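Local coordinates for F5/8 type C domain protein (Bacteroides ovatus, PDB 4ZRX), which probably hydrolyses alpha-L-fucosides, removing terminal fucose from glycans with a TIM-barrel catalytic domain, at residues Trp105-Thr110 / Arg167-Leu172; Asp125-Arg131 / Asn175-Val179; Val401-Val406 / Gly418-Ile423. All blocks are in the same frame, centred on the assembly; numbering follows the deposited sequence. Where two conformers were deposited one is given.

Interactions 1 and 2 are neighbours in the barrel domain, with centres about 12 Å apart, and their segments alternate along the chain. They meet directly: Trp105 CB lies 3.3 Å from Asp125 OD1, Tyr176 also packs against Trp105, and Val127 touches both Trp105 and Leu172, giving one continuous contact region beside strand 140-145. Interaction 3 belongs to a separate beta domain later in the chain, its centre about 47 Å from that of interaction 1 and about 42 Å from that of interaction 2. Its nearest atoms are about 30 and 25 Å away from theirs, so it stands apart from them; it meets the barrel domain elsewhere, where Thr421 and Thr422 hydrogen-bond to Thr237 and Glu238.

Interaction 1: Trp105-Thr110 / Arg167-Leu172; sequences WPTATT and RQLTEL
Thr109 and Gln168 bring the backbones closest, 6.7 Å from CA to CA, where the irregular segment 105-110 passes a face of helix 158-174. The loop is bent by an inverse gamma turn centred on Pro106 and then by an ST turn, in which Thr107 OG1 accepts from Thr109 N. These bends gather three donors of the loop around the carboxylate of Glu171. Its OE1 takes two of them: Trp105 NE1 at 2.9 Å, arriving 48° out of the carboxylate plane, and Thr107 OG1 at a short 2.5 Å on the syn lone pair. The second donor is placed by its torsion, which puts OG1 opposite the backbone N (chi1 -180°). OE2 accepts from Ala108 N at 3.0 Å on the syn side, so three bonds fix both the position and the rotation of the carboxylate, which stands nearly perpendicular to the indole. Leu172 CD2 lies over one face of that indole, 3.8 Å from the centroid of the six-membered ring in a CH-pi contact, while Thr107 CB lies over the opposite face near the rim. A relay of hydrogen bonds also crosses the contact: Gln168 NE2 donates in its amide plane to Thr109 OG1 at 3.1 Å, and that hydroxyl donates to Thr107 OG1 at 2.6 Å, which passes the series on to Glu171. Gln168 OE1 is held by Lys97. Arg167 was modelled in two conformers; in one, its guanidinium face lies over Thr109 CG2 and a water joins NH1 to Thr109 O, a less certain link. The contact fastens the long loop after strand 91-97 to the helix that follows strand 140-145, with Leu145 of that strand touching both Trp105 and Leu172, as expected of successive beta-alpha units in a TIM barrel.

Interaction 2: Asp125-Arg131 / Asn175-Val179; sequences DVVKELR and NYGEV
Tyr176 and Asp125 meet through a hydrogen bond in which the phenol OH donates to OD2 over 2.7 Å, on the syn lone pair of the carboxylate. The oxygen sits at the edge of the phenol ring, and the two flat groups are turned 75° apart. The other oxygen, OD1, makes the N-cap bond of helix 126-137, accepting from Lys128 N at 2.9 Å from well above the carboxylate plane. One side chain thus caps the helix and receives the tyrosine.

Two further polar bonds come from Arg131, whose chain bends at chi2 (70°) to carry the guanidinium along the backbone of 175-179. NH2 donates to Glu178 O at 2.8 Å, in the carbonyl plane and on a lone pair, though the oxygen is tilted from the guanidinium plane; the bond from NE to Tyr176 O is weak, with a poor angle at hydrogen. NH1 forms a salt bridge with Asp135. Gly177, with positive phi, passes near NE, and a beta carbon there would be tight against it.

Apolar contact is supplied by Val127, whose CG1 stands over the centre of the Tyr176 ring, 3.6 Å from its centroid, in a CH-pi interaction; Asn175 CB lies toward the rim of the opposite face.

Placed at the helix N-terminus and bonded by both oxygens, the buried Asp125 carboxylate would probably be stabilised as an anion, while Arg131 ties down Glu178 O, and more weakly Tyr176 O, in the loop leading into strand 181-184.

Interaction 3: Val401-Val406 / Gly418-Ile423; sequences VEAFTV and GKGTTI
Phe404 turns its CG between its own backbone N and carbonyl carbon (chi1 66°), which swings the ring across the strand pair and over Gly420. Ile423, whose CG1 lies opposite its carbonyl carbon (chi1 -65°), brings its end up to the other face. The ring is thereby sandwiched: Gly420 CA lies 3.9 Å from the ring centroid and Ile423 CD1 lies 4.2 Å from it, and Thr421 O comes in at the edge, 3.4 Å from CD1 of Phe404. A beta carbon at Gly420 would collide with the ring, so the lack of a side chain lets the ring lie here. Replacing Phe404 by an alanine is likely to leave Gly420 uncovered and the end of Ile423 without its aromatic partner.

The backbones pair antiparallel. Phe404 and Gly420 exchange two hydrogen bonds, as do Val406 and Gly418. Between them, in a non-hydrogen-bonded pair, the side chains of Thr405 and Lys419 lie side by side, pointing the same way, and NZ donates to OG1 over 2.9 Å; that hydroxyl also bonds to Asp444. Past Gly420 the second segment leaves the strand, and a water bridges Val401 O, at 2.7 Å, to Ile423 N.

The ring also touches Leu391 and Leu429 of the facing sheet. The chemistry is thus divided, with a polar Thr405-Lys419 face on one side of the hairpin; on the other, Phe404, joined by Ile423 from the loop after the hairpin, faces the core of a beta sandwich.

Interaction 1: Trp105-Thr110 / Arg167-Leu172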
ATOM      1  N   TRP A 105      25.005  -1.801  10.240  1.00 19.18           N
ATOM      2  CA  TRP A 105      26.116  -0.926  10.454  1.00 20.11           C
ATOM      3  C   TRP A 105      26.925  -1.544  11.631  1.00 21.28           C
ATOM      4  O   TRP A 105      26.372  -2.287  12.488  1.00 20.89           O
ATOM      5  CB  TRP A 105      25.656   0.478  10.805  1.00 19.63           C
ATOM      6  CG  TRP A 105      25.148   0.655  12.213  1.00 19.88           C
ATOM      7  CD1 TRP A 105      25.750   1.369  13.181  1.00 20.93           C
ATOM      8  CD2 TRP A 105      23.875   0.234  12.772  1.00 20.24           C
ATOM      9  NE1 TRP A 105      25.018   1.337  14.324  1.00 21.53           N
ATOM     10  CE2 TRP A 105      23.855   0.660  14.107  1.00 20.80           C
ATOM     11  CE3 TRP A 105      22.775  -0.487  12.288  1.00 20.27           C
ATOM     12  CZ2 TRP A 105      22.792   0.397  14.978  1.00 20.77           C
ATOM     13  CZ3 TRP A 105      21.731  -0.814  13.171  1.00 20.21           C
ATOM     14  CH2 TRP A 105      21.742  -0.349  14.493  1.00 21.37           C
ATOM     15  N   PRO A 106      28.224  -1.227  11.670  1.00 22.85           N
ATOM     16  CA  PRO A 106      29.107  -1.812  12.717  1.00 23.99           C
ATOM     17  C   PRO A 106      28.902  -1.118  14.043  1.00 25.28           C
ATOM     18  O   PRO A 106      29.737  -0.278  14.480  1.00 27.41           O
ATOM     19  CB  PRO A 106      30.515  -1.538  12.188  1.00 25.22           C
ATOM     20  CG  PRO A 106      30.383  -0.320  11.300  1.00 24.89           C
ATOM     21  CD  PRO A 106      28.970  -0.451  10.665  1.00 23.59           C
ATOM     22  N   THR A 107      27.805  -1.432  14.685  1.00 23.87           N
ATOM     23  CA  THR A 107      27.457  -0.870  15.975  1.00 24.46           C
ATOM     24  C   THR A 107      28.465  -1.283  17.064  1.00 25.42           C
ATOM     25  O   THR A 107      28.959  -2.396  17.090  1.00 27.39           O
ATOM     26  CB  THR A 107      26.055  -1.315  16.365  1.00 23.22           C
ATOM     27  OG1 THR A 107      25.666  -0.778  17.635  1.00 23.84           O
ATOM     28  CG2 THR A 107      25.895  -2.817  16.396  1.00 23.10           C
ATOM     29  N   ALA A 108      28.687  -0.395  18.017  1.00 26.45           N
ATOM     30  CA  ALA A 108      29.490  -0.729  19.211  1.00 26.79           C
ATOM     31  C   ALA A 108      28.685  -1.606  20.176  1.00 26.82           C
ATOM     32  O   ALA A 108      29.222  -2.129  21.144  1.00 27.44           O
ATOM     33  CB  ALA A 108      29.906   0.567  19.938  1.00 27.88           C
ATOM     34  N   THR A 109      27.383  -1.816  19.920  1.00 25.45           N
ATOM     35  CA  THR A 109      26.502  -2.432  20.912  1.00 25.07           C
ATOM     36  C   THR A 109      26.464  -3.954  20.900  1.00 25.35           C
ATOM     37  O   THR A 109      26.070  -4.575  21.909  1.00 26.53           O
ATOM     38  CB  THR A 109      25.046  -1.994  20.746  1.00 25.05           C
ATOM     39  OG1 THR A 109      24.563  -2.345  19.425  1.00 23.96           O
ATOM     40  CG2 THR A 109      24.897  -0.525  20.968  1.00 25.25           C
ATOM     41  N   THR A 110      26.814  -4.539  19.771  1.00 25.15           N
ATOM     42  CA  THR A 110      26.656  -6.004  19.588  1.00 25.04           C
ATOM     43  C   THR A 110      27.564  -6.460  18.484  1.00 25.10           C
ATOM     44  O   THR A 110      27.935  -5.672  17.602  1.00 26.66           O
ATOM     45  CB  THR A 110      25.200  -6.378  19.291  1.00 25.01           C
ATOM     46  OG1 THR A 110      25.058  -7.782  19.081  1.00 23.84           O
ATOM     47  CG2 THR A 110      24.664  -5.653  18.069  1.00 23.77           C
ATOM     48  N   ARG A 167      21.629   3.394  22.602  1.00 26.77           N
ATOM     49  CA  ARG A 167      22.964   3.473  22.018  0.50 26.56           C
ATOM     50  C   ARG A 167      22.924   3.170  20.537  1.00 25.44           C
ATOM     51  O   ARG A 167      23.574   3.869  19.767  1.00 25.58           O
ATOM     52  CB  ARG A 167      23.981   2.598  22.744  0.50 27.42           C
ATOM     53  CG  ARG A 167      24.448   3.254  23.983  0.50 28.91           C
ATOM     54  CD  ARG A 167      25.216   2.253  24.843  0.50 29.85           C
ATOM     55  NE  ARG A 167      26.320   1.566  24.157  0.50 29.82           N
ATOM     56  CZ  ARG A 167      26.536   0.243  24.229  0.50 30.33           C
ATOM     57  NH1 ARG A 167      25.686  -0.544  24.871  0.50 30.21           N
ATOM     58  NH2 ARG A 167      27.587  -0.296  23.636  0.50 30.03           N
ATOM     59  N   GLN A 168      22.129   2.186  20.117  1.00 25.24           N
ATOM     60  CA  GLN A 168      21.943   1.939  18.664  1.00 23.66           C
ATOM     61  C   GLN A 168      21.354   3.124  17.897  1.00 22.43           C
ATOM     62  O   GLN A 168      21.853   3.541  16.824  1.00 22.92           O
ATOM     63  CB  GLN A 168      21.077   0.712  18.446  1.00 23.51           C
ATOM     64  CG  GLN A 168      21.752  -0.565  18.897  1.00 23.72           C
ATOM     65  CD  GLN A 168      20.981  -1.830  18.510  1.00 23.37           C
ATOM     66  OE1 GLN A 168      19.750  -1.814  18.334  1.00 23.79           O
ATOM     67  NE2 GLN A 168      21.673  -2.944  18.469  1.00 23.04           N
ATOM     68  N   LEU A 169      20.334   3.695  18.498  1.00 22.89           N
ATOM     69  CA  LEU A 169      19.603   4.850  17.934  1.00 22.04           C
ATOM     70  C   LEU A 169      20.498   6.039  17.824  1.00 22.71           C
ATOM     71  O   LEU A 169      20.497   6.719  16.857  1.00 22.74           O
ATOM     72  CB  LEU A 169      18.382   5.111  18.777  1.00 22.64           C
ATOM     73  CG  LEU A 169      17.470   6.279  18.387  1.00 23.30           C
ATOM     74  CD1 LEU A 169      16.854   6.011  17.031  1.00 22.59           C
ATOM     75  CD2 LEU A 169      16.431   6.425  19.479  1.00 24.37           C
ATOM     76  N   THR A 170      21.317   6.282  18.855  1.00 24.17           N
ATOM     77  CA  THR A 170      22.261   7.389  18.868  1.00 24.20           C
ATOM     78  C   THR A 170      23.284   7.224  17.776  1.00 23.67           C
ATOM     79  O   THR A 170      23.578   8.151  17.087  1.00 23.86           O
ATOM     80  CB  THR A 170      22.915   7.523  20.251  1.00 26.30           C
ATOM     81  OG1 THR A 170      21.893   7.770  21.236  1.00 26.40           O
ATOM     82  CG2 THR A 170      23.980   8.627  20.273  1.00 27.32           C
ATOM     83  N   GLU A 171      23.759   6.010  17.520  1.00 23.29           N
ATOM     84  CA  GLU A 171      24.681   5.854  16.392  1.00 23.48           C
ATOM     85  C   GLU A 171      24.028   6.258  15.061  1.00 22.73           C
ATOM     86  O   GLU A 171      24.598   7.019  14.214  1.00 23.06           O
ATOM     87  CB  GLU A 171      25.173   4.400  16.309  1.00 23.31           C
ATOM     88  CG  GLU A 171      26.081   4.039  17.436  1.00 24.52           C
ATOM     89  CD  GLU A 171      26.319   2.554  17.604  1.00 25.28           C
ATOM     90  OE1 GLU A 171      25.478   1.698  17.121  1.00 24.86           O
ATOM     91  OE2 GLU A 171      27.357   2.242  18.289  1.00 26.30           O
ATOM     92  N   LEU A 172      22.826   5.736  14.852  1.00 22.39           N
ATOM     93  CA  LEU A 172      22.105   5.979  13.604  1.00 21.21           C
ATOM     94  C   LEU A 172      21.769   7.436  13.386  1.00 21.43           C
ATOM     95  O   LEU A 172      21.741   7.891  12.248  1.00 20.46           O
ATOM     96  CB  LEU A 172      20.841   5.089  13.517  1.00 20.66           C
ATOM     97  CG  LEU A 172      21.058   3.572  13.438  1.00 21.25           C
ATOM     98  CD1 LEU A 172      19.768   2.843  13.527  1.00 21.41           C
ATOM     99  CD2 LEU A 172      21.747   3.255  12.142  1.00 21.15           C
TER
HETATM  100  O   HOH W   1      26.033  -3.616  24.415  1.00 38.92           O

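Interaction 2: Asp125-Arg131 / Asn175-Val179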
ATOM      1  N   ASP A 125      29.516  -1.124   5.939  1.00 21.79           N
ATOM      2  CA  ASP A 125      28.488  -0.429   6.652  1.00 20.69           C
ATOM      3  C   ASP A 125      27.412  -0.039   5.610  1.00 19.60           C
ATOM      4  O   ASP A 125      27.624   0.835   4.782  1.00 19.45           O
ATOM      5  CB  ASP A 125      29.101   0.817   7.294  1.00 21.06           C
ATOM      6  CG  ASP A 125      28.092   1.617   8.103  1.00 21.01           C
ATOM      7  OD1 ASP A 125      26.855   1.457   7.857  1.00 20.19           O
ATOM      8  OD2 ASP A 125      28.561   2.449   8.923  1.00 21.37           O
ATOM      9  N   VAL A 126      26.302  -0.764   5.624  1.00 19.32           N
ATOM     10  CA  VAL A 126      25.250  -0.563   4.600  1.00 18.51           C
ATOM     11  C   VAL A 126      24.637   0.804   4.786  1.00 17.91           C
ATOM     12  O   VAL A 126      24.283   1.469   3.822  1.00 18.02           O
ATOM     13  CB  VAL A 126      24.178  -1.610   4.675  1.00 18.47           C
ATOM     14  CG1 VAL A 126      23.119  -1.388   3.621  1.00 17.89           C
ATOM     15  CG2 VAL A 126      24.813  -3.024   4.487  1.00 19.37           C
ATOM     16  N   VAL A 127      24.470   1.181   6.045  1.00 17.85           N
ATOM     17  CA  VAL A 127      23.846   2.462   6.365  1.00 18.15           C
ATOM     18  C   VAL A 127      24.702   3.593   5.802  1.00 18.73           C
ATOM     19  O   VAL A 127      24.192   4.538   5.206  1.00 18.26           O
ATOM     20  CB  VAL A 127      23.608   2.601   7.878  1.00 18.38           C
ATOM     21  CG1 VAL A 127      22.880   3.883   8.239  1.00 18.75           C
ATOM     22  CG2 VAL A 127      22.825   1.404   8.467  1.00 18.07           C
ATOM     23  N   LYS A 128      26.017   3.486   5.959  1.00 19.28           N
ATOM     24  CA  LYS A 128      26.928   4.438   5.412  1.00 20.89           C
ATOM     25  C   LYS A 128      26.851   4.507   3.897  1.00 20.22           C
ATOM     26  O   LYS A 128      26.823   5.606   3.338  1.00 20.22           O
ATOM     27  CB  LYS A 128      28.361   4.104   5.860  1.00 23.81           C
ATOM     28  CG  LYS A 128      29.406   5.157   5.372  1.00 27.60           C
ATOM     29  CD  LYS A 128      30.816   4.853   5.923  1.00 31.83           C
ATOM     30  CE  LYS A 128      31.311   3.530   5.441  1.00 37.08           C
ATOM     31  NZ  LYS A 128      30.978   3.133   4.004  1.00 39.68           N
ATOM     32  N   GLU A 129      26.843   3.366   3.209  1.00 19.76           N
ATOM     33  CA  GLU A 129      26.776   3.377   1.769  1.00 20.21           C
ATOM     34  C   GLU A 129      25.461   4.026   1.285  1.00 19.65           C
ATOM     35  O   GLU A 129      25.481   4.777   0.304  1.00 19.11           O
ATOM     36  CB  GLU A 129      26.898   1.978   1.196  1.00 21.62           C
ATOM     37  CG  GLU A 129      28.237   1.355   1.551  1.00 24.29           C
ATOM     38  CD  GLU A 129      28.739   0.265   0.629  1.00 28.26           C
ATOM     39  OE1 GLU A 129      28.333   0.226  -0.537  1.00 29.60           O
ATOM     40  OE2 GLU A 129      29.656  -0.512   1.073  1.00 31.54           O
ATOM     41  N   LEU A 130      24.360   3.732   1.976  1.00 19.14           N
ATOM     42  CA  LEU A 130      23.083   4.344   1.621  1.00 18.49           C
ATOM     43  C   LEU A 130      23.152   5.858   1.839  1.00 19.03           C
ATOM     44  O   LEU A 130      22.695   6.652   0.990  1.00 19.04           O
ATOM     45  CB  LEU A 130      21.918   3.758   2.428  1.00 18.02           C
ATOM     46  CG  LEU A 130      20.559   4.365   2.071  1.00 17.77           C
ATOM     47  CD1 LEU A 130      20.234   4.207   0.628  1.00 18.16           C
ATOM     48  CD2 LEU A 130      19.511   3.677   2.947  1.00 18.49           C
ATOM     49  N   ARG A 131      23.708   6.280   2.975  1.00 20.43           N
ATOM     50  CA  ARG A 131      23.803   7.726   3.210  1.00 21.61           C
ATOM     51  C   ARG A 131      24.629   8.433   2.185  1.00 21.62           C
ATOM     52  O   ARG A 131      24.259   9.545   1.802  1.00 21.31           O
ATOM     53  CB  ARG A 131      24.228   8.105   4.632  1.00 23.49           C
ATOM     54  CG  ARG A 131      23.901   9.629   5.058  1.00 25.03           C
ATOM     55  CD  ARG A 131      22.368   9.698   5.178  1.00 25.06           C
ATOM     56  NE  ARG A 131      21.816  11.029   5.550  1.00 24.29           N
ATOM     57  CZ  ARG A 131      21.575  12.000   4.695  1.00 25.01           C
ATOM     58  NH1 ARG A 131      21.891  11.951   3.414  1.00 24.62           N
ATOM     59  NH2 ARG A 131      20.914  13.038   5.123  1.00 27.91           N
ATOM     60  N   ASN A 175      25.861   9.526  13.236  1.00 26.74           N
ATOM     61  CA  ASN A 175      26.895   9.288  12.228  1.00 27.09           C
ATOM     62  C   ASN A 175      26.469   9.258  10.809  1.00 26.03           C
ATOM     63  O   ASN A 175      27.292   9.024   9.928  1.00 25.76           O
ATOM     64  CB  ASN A 175      27.589   7.951  12.550  1.00 28.59           C
ATOM     65  CG  ASN A 175      28.234   7.950  13.906  1.00 30.50           C
ATOM     66  OD1 ASN A 175      28.244   6.929  14.604  1.00 32.94           O
ATOM     67  ND2 ASN A 175      28.733   9.060  14.286  1.00 29.90           N
ATOM     68  N   TYR A 176      25.182   9.527  10.519  1.00 23.91           N
ATOM     69  CA  TYR A 176      24.693   9.403   9.143  1.00 23.27           C
ATOM     70  C   TYR A 176      23.856  10.633   8.723  1.00 23.07           C
ATOM     71  O   TYR A 176      22.791  10.458   8.076  1.00 21.83           O
ATOM     72  CB  TYR A 176      23.851   8.119   9.070  1.00 22.92           C
ATOM     73  CG  TYR A 176      24.645   6.903   9.487  1.00 22.91           C
ATOM     74  CD1 TYR A 176      25.575   6.313   8.605  1.00 23.01           C
ATOM     75  CD2 TYR A 176      24.576   6.406  10.767  1.00 22.77           C
ATOM     76  CE1 TYR A 176      26.366   5.258   9.003  1.00 23.24           C
ATOM     77  CE2 TYR A 176      25.362   5.337  11.152  1.00 23.61           C
ATOM     78  CZ  TYR A 176      26.244   4.746  10.255  1.00 22.92           C
ATOM     79  OH  TYR A 176      26.998   3.672  10.708  1.00 23.39           O
ATOM     80  N   GLY A 177      24.323  11.832   9.083  1.00 22.64           N
ATOM     81  CA  GLY A 177      23.676  13.040   8.593  1.00 22.72           C
ATOM     82  C   GLY A 177      22.228  13.177   9.069  1.00 22.43           C
ATOM     83  O   GLY A 177      21.819  12.577  10.039  1.00 22.07           O
ATOM     84  N   GLU A 178      21.453  13.952   8.330  1.00 22.47           N
ATOM     85  CA  GLU A 178      20.092  14.269   8.695  1.00 23.52           C
ATOM     86  C   GLU A 178      19.170  13.086   8.413  1.00 21.69           C
ATOM     87  O   GLU A 178      19.286  12.438   7.376  1.00 20.71           O
ATOM     88  CB  GLU A 178      19.583  15.474   7.873  1.00 26.19           C
ATOM     89  CG  GLU A 178      20.102  16.829   8.174  1.00 30.89           C
ATOM     90  CD  GLU A 178      19.199  17.888   7.499  1.00 33.44           C
ATOM     91  OE1 GLU A 178      18.375  17.554   6.563  1.00 34.76           O
ATOM     92  OE2 GLU A 178      19.244  18.998   7.997  1.00 39.49           O
ATOM     93  N   VAL A 179      18.262  12.866   9.346  1.00 21.13           N
ATOM     94  CA  VAL A 179      17.336  11.779   9.332  1.00 21.00           C
ATOM     95  C   VAL A 179      15.928  12.376   9.436  1.00 20.43           C
ATOM     96  O   VAL A 179      15.655  13.138  10.378  1.00 22.19           O
ATOM     97  CB  VAL A 179      17.555  10.829  10.506  1.00 20.70           C
ATOM     98  CG1 VAL A 179      16.482   9.771  10.561  1.00 20.99           C
ATOM     99  CG2 VAL A 179      18.925  10.197  10.432  1.00 21.03           C
TER

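Interaction 3: Val401-Val406 / Gly418-Ile423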
ATOM      1  N   VAL A 401     -13.235  19.613   6.553  1.00 17.02           N
ATOM      2  CA  VAL A 401     -14.246  19.131   5.619  1.00 16.11           C
ATOM      3  C   VAL A 401     -14.734  17.751   6.028  1.00 16.63           C
ATOM      4  O   VAL A 401     -13.969  16.866   6.395  1.00 15.72           O
ATOM      5  CB  VAL A 401     -13.775  19.184   4.156  1.00 16.29           C
ATOM      6  CG1 VAL A 401     -14.815  18.582   3.206  1.00 16.26           C
ATOM      7  CG2 VAL A 401     -13.516  20.643   3.757  1.00 17.00           C
ATOM      8  N   GLU A 402     -16.079  17.652   6.087  1.00 16.22           N
ATOM      9  CA  GLU A 402     -16.750  16.421   6.464  1.00 16.33           C
ATOM     10  C   GLU A 402     -17.564  15.752   5.350  1.00 15.76           C
ATOM     11  O   GLU A 402     -17.739  14.533   5.383  1.00 16.38           O
ATOM     12  CB  GLU A 402     -17.630  16.654   7.647  1.00 17.17           C
ATOM     13  CG  GLU A 402     -16.867  17.035   8.876  1.00 18.52           C
ATOM     14  CD  GLU A 402     -17.758  17.457  10.028  1.00 20.11           C
ATOM     15  OE1 GLU A 402     -18.623  18.332   9.764  1.00 21.56           O
ATOM     16  OE2 GLU A 402     -17.626  16.923  11.213  1.00 21.91           O
ATOM     17  N   ALA A 403     -18.077  16.531   4.400  1.00 15.99           N
ATOM     18  CA  ALA A 403     -18.756  15.982   3.213  1.00 16.13           C
ATOM     19  C   ALA A 403     -18.725  16.979   2.085  1.00 16.45           C
ATOM     20  O   ALA A 403     -18.839  18.193   2.315  1.00 17.20           O
ATOM     21  CB  ALA A 403     -20.209  15.649   3.548  1.00 17.62           C
ATOM     22  N   PHE A 404     -18.543  16.485   0.862  1.00 16.33           N
ATOM     23  CA  PHE A 404     -18.459  17.389  -0.268  1.00 16.85           C
ATOM     24  C   PHE A 404     -18.941  16.644  -1.518  1.00 16.22           C
ATOM     25  O   PHE A 404     -18.970  15.423  -1.576  1.00 15.80           O
ATOM     26  CB  PHE A 404     -17.043  17.951  -0.509  1.00 16.57           C
ATOM     27  CG  PHE A 404     -16.056  16.944  -0.924  1.00 16.73           C
ATOM     28  CD1 PHE A 404     -15.349  16.174   0.026  1.00 16.78           C
ATOM     29  CD2 PHE A 404     -15.756  16.770  -2.252  1.00 17.75           C
ATOM     30  CE1 PHE A 404     -14.443  15.234  -0.395  1.00 16.73           C
ATOM     31  CE2 PHE A 404     -14.831  15.851  -2.679  1.00 17.99           C
ATOM     32  CZ  PHE A 404     -14.169  15.039  -1.709  1.00 17.59           C
ATOM     33  N   THR A 405     -19.292  17.442  -2.521  1.00 16.34           N
ATOM     34  CA  THR A 405     -19.747  17.001  -3.809  1.00 16.78           C
ATOM     35  C   THR A 405     -19.005  17.756  -4.899  1.00 16.70           C
ATOM     36  O   THR A 405     -18.724  18.930  -4.726  1.00 16.85           O
ATOM     37  CB  THR A 405     -21.268  17.287  -3.939  1.00 18.13           C
ATOM     38  OG1 THR A 405     -21.925  16.598  -2.861  1.00 18.57           O
ATOM     39  CG2 THR A 405     -21.817  16.750  -5.289  1.00 19.02           C
ATOM     40  N   VAL A 406     -18.712  17.080  -6.017  1.00 17.03           N
ATOM     41  CA  VAL A 406     -18.088  17.663  -7.176  1.00 17.33           C
ATOM     42  C   VAL A 406     -18.949  17.396  -8.413  1.00 17.72           C
ATOM     43  O   VAL A 406     -19.431  16.300  -8.632  1.00 16.94           O
ATOM     44  CB  VAL A 406     -16.695  17.092  -7.464  1.00 17.29           C
ATOM     45  CG1 VAL A 406     -16.049  17.825  -8.508  1.00 18.70           C
ATOM     46  CG2 VAL A 406     -15.833  17.117  -6.172  1.00 17.37           C
ATOM     47  N   GLY A 418     -18.518  13.265  -8.364  1.00 20.52           N
ATOM     48  CA  GLY A 418     -18.076  12.549  -7.164  1.00 20.66           C
ATOM     49  C   GLY A 418     -18.576  13.128  -5.903  1.00 19.30           C
ATOM     50  O   GLY A 418     -19.047  14.233  -5.879  1.00 17.81           O
ATOM     51  N   LYS A 419     -18.462  12.323  -4.845  1.00 19.07           N
ATOM     52  CA  LYS A 419     -18.812  12.736  -3.537  1.00 20.10           C
ATOM     53  C   LYS A 419     -17.762  12.167  -2.614  1.00 18.62           C
ATOM     54  O   LYS A 419     -17.326  11.043  -2.844  1.00 20.04           O
ATOM     55  CB  LYS A 419     -20.141  12.162  -3.126  1.00 23.01           C
ATOM     56  CG  LYS A 419     -21.358  12.975  -3.588  1.00 27.41           C
ATOM     57  CD  LYS A 419     -22.662  12.342  -3.009  1.00 30.24           C
ATOM     58  CE  LYS A 419     -23.184  13.089  -1.878  1.00 31.80           C
ATOM     59  NZ  LYS A 419     -23.745  14.421  -2.277  1.00 31.89           N
ATOM     60  N   GLY A 420     -17.459  12.893  -1.553  1.00 17.75           N
ATOM     61  CA  GLY A 420     -16.490  12.447  -0.570  1.00 16.97           C
ATOM     62  C   GLY A 420     -16.870  12.982   0.798  1.00 16.23           C
ATOM     63  O   GLY A 420     -17.909  13.594   0.977  1.00 16.90           O
ATOM     64  N   THR A 421     -16.025  12.625   1.755  1.00 15.40           N
ATOM     65  CA  THR A 421     -16.211  12.969   3.139  1.00 15.25           C
ATOM     66  C   THR A 421     -15.105  13.959   3.525  1.00 15.04           C
ATOM     67  O   THR A 421     -15.261  15.153   3.297  1.00 14.98           O
ATOM     68  CB  THR A 421     -16.277  11.714   3.976  1.00 15.92           C
ATOM     69  OG1 THR A 421     -15.210  10.840   3.647  1.00 15.80           O
ATOM     70  CG2 THR A 421     -17.599  11.018   3.758  1.00 17.32           C
ATOM     71  N   THR A 422     -14.010  13.463   4.064  1.00 14.79           N
ATOM     72  CA  THR A 422     -12.836  14.252   4.353  1.00 15.02           C
ATOM     73  C   THR A 422     -12.103  14.655   3.083  1.00 14.63           C
ATOM     74  O   THR A 422     -12.237  14.025   2.044  1.00 14.80           O
ATOM     75  CB  THR A 422     -11.869  13.466   5.266  1.00 14.77           C
ATOM     76  OG1 THR A 422     -11.623  12.199   4.674  1.00 14.15           O
ATOM     77  CG2 THR A 422     -12.448  13.321   6.628  1.00 15.82           C
ATOM     78  N   ILE A 423     -11.317  15.735   3.189  1.00 15.25           N
ATOM     79  CA  ILE A 423     -10.334  16.079   2.199  1.00 14.90           C
ATOM     80  C   ILE A 423      -8.953  15.985   2.838  1.00 14.89           C
ATOM     81  O   ILE A 423      -8.229  15.083   2.547  1.00 14.63           O
ATOM     82  CB  ILE A 423     -10.608  17.468   1.572  1.00 14.99           C
ATOM     83  CG1 ILE A 423     -11.920  17.408   0.798  1.00 15.57           C
ATOM     84  CG2 ILE A 423      -9.457  17.855   0.696  1.00 15.95           C
ATOM     85  CD1 ILE A 423     -12.365  18.723   0.245  1.00 15.96           C
TER
HETATM   86  O   HOH W   2     -11.301  16.760   5.908  1.00 15.24           O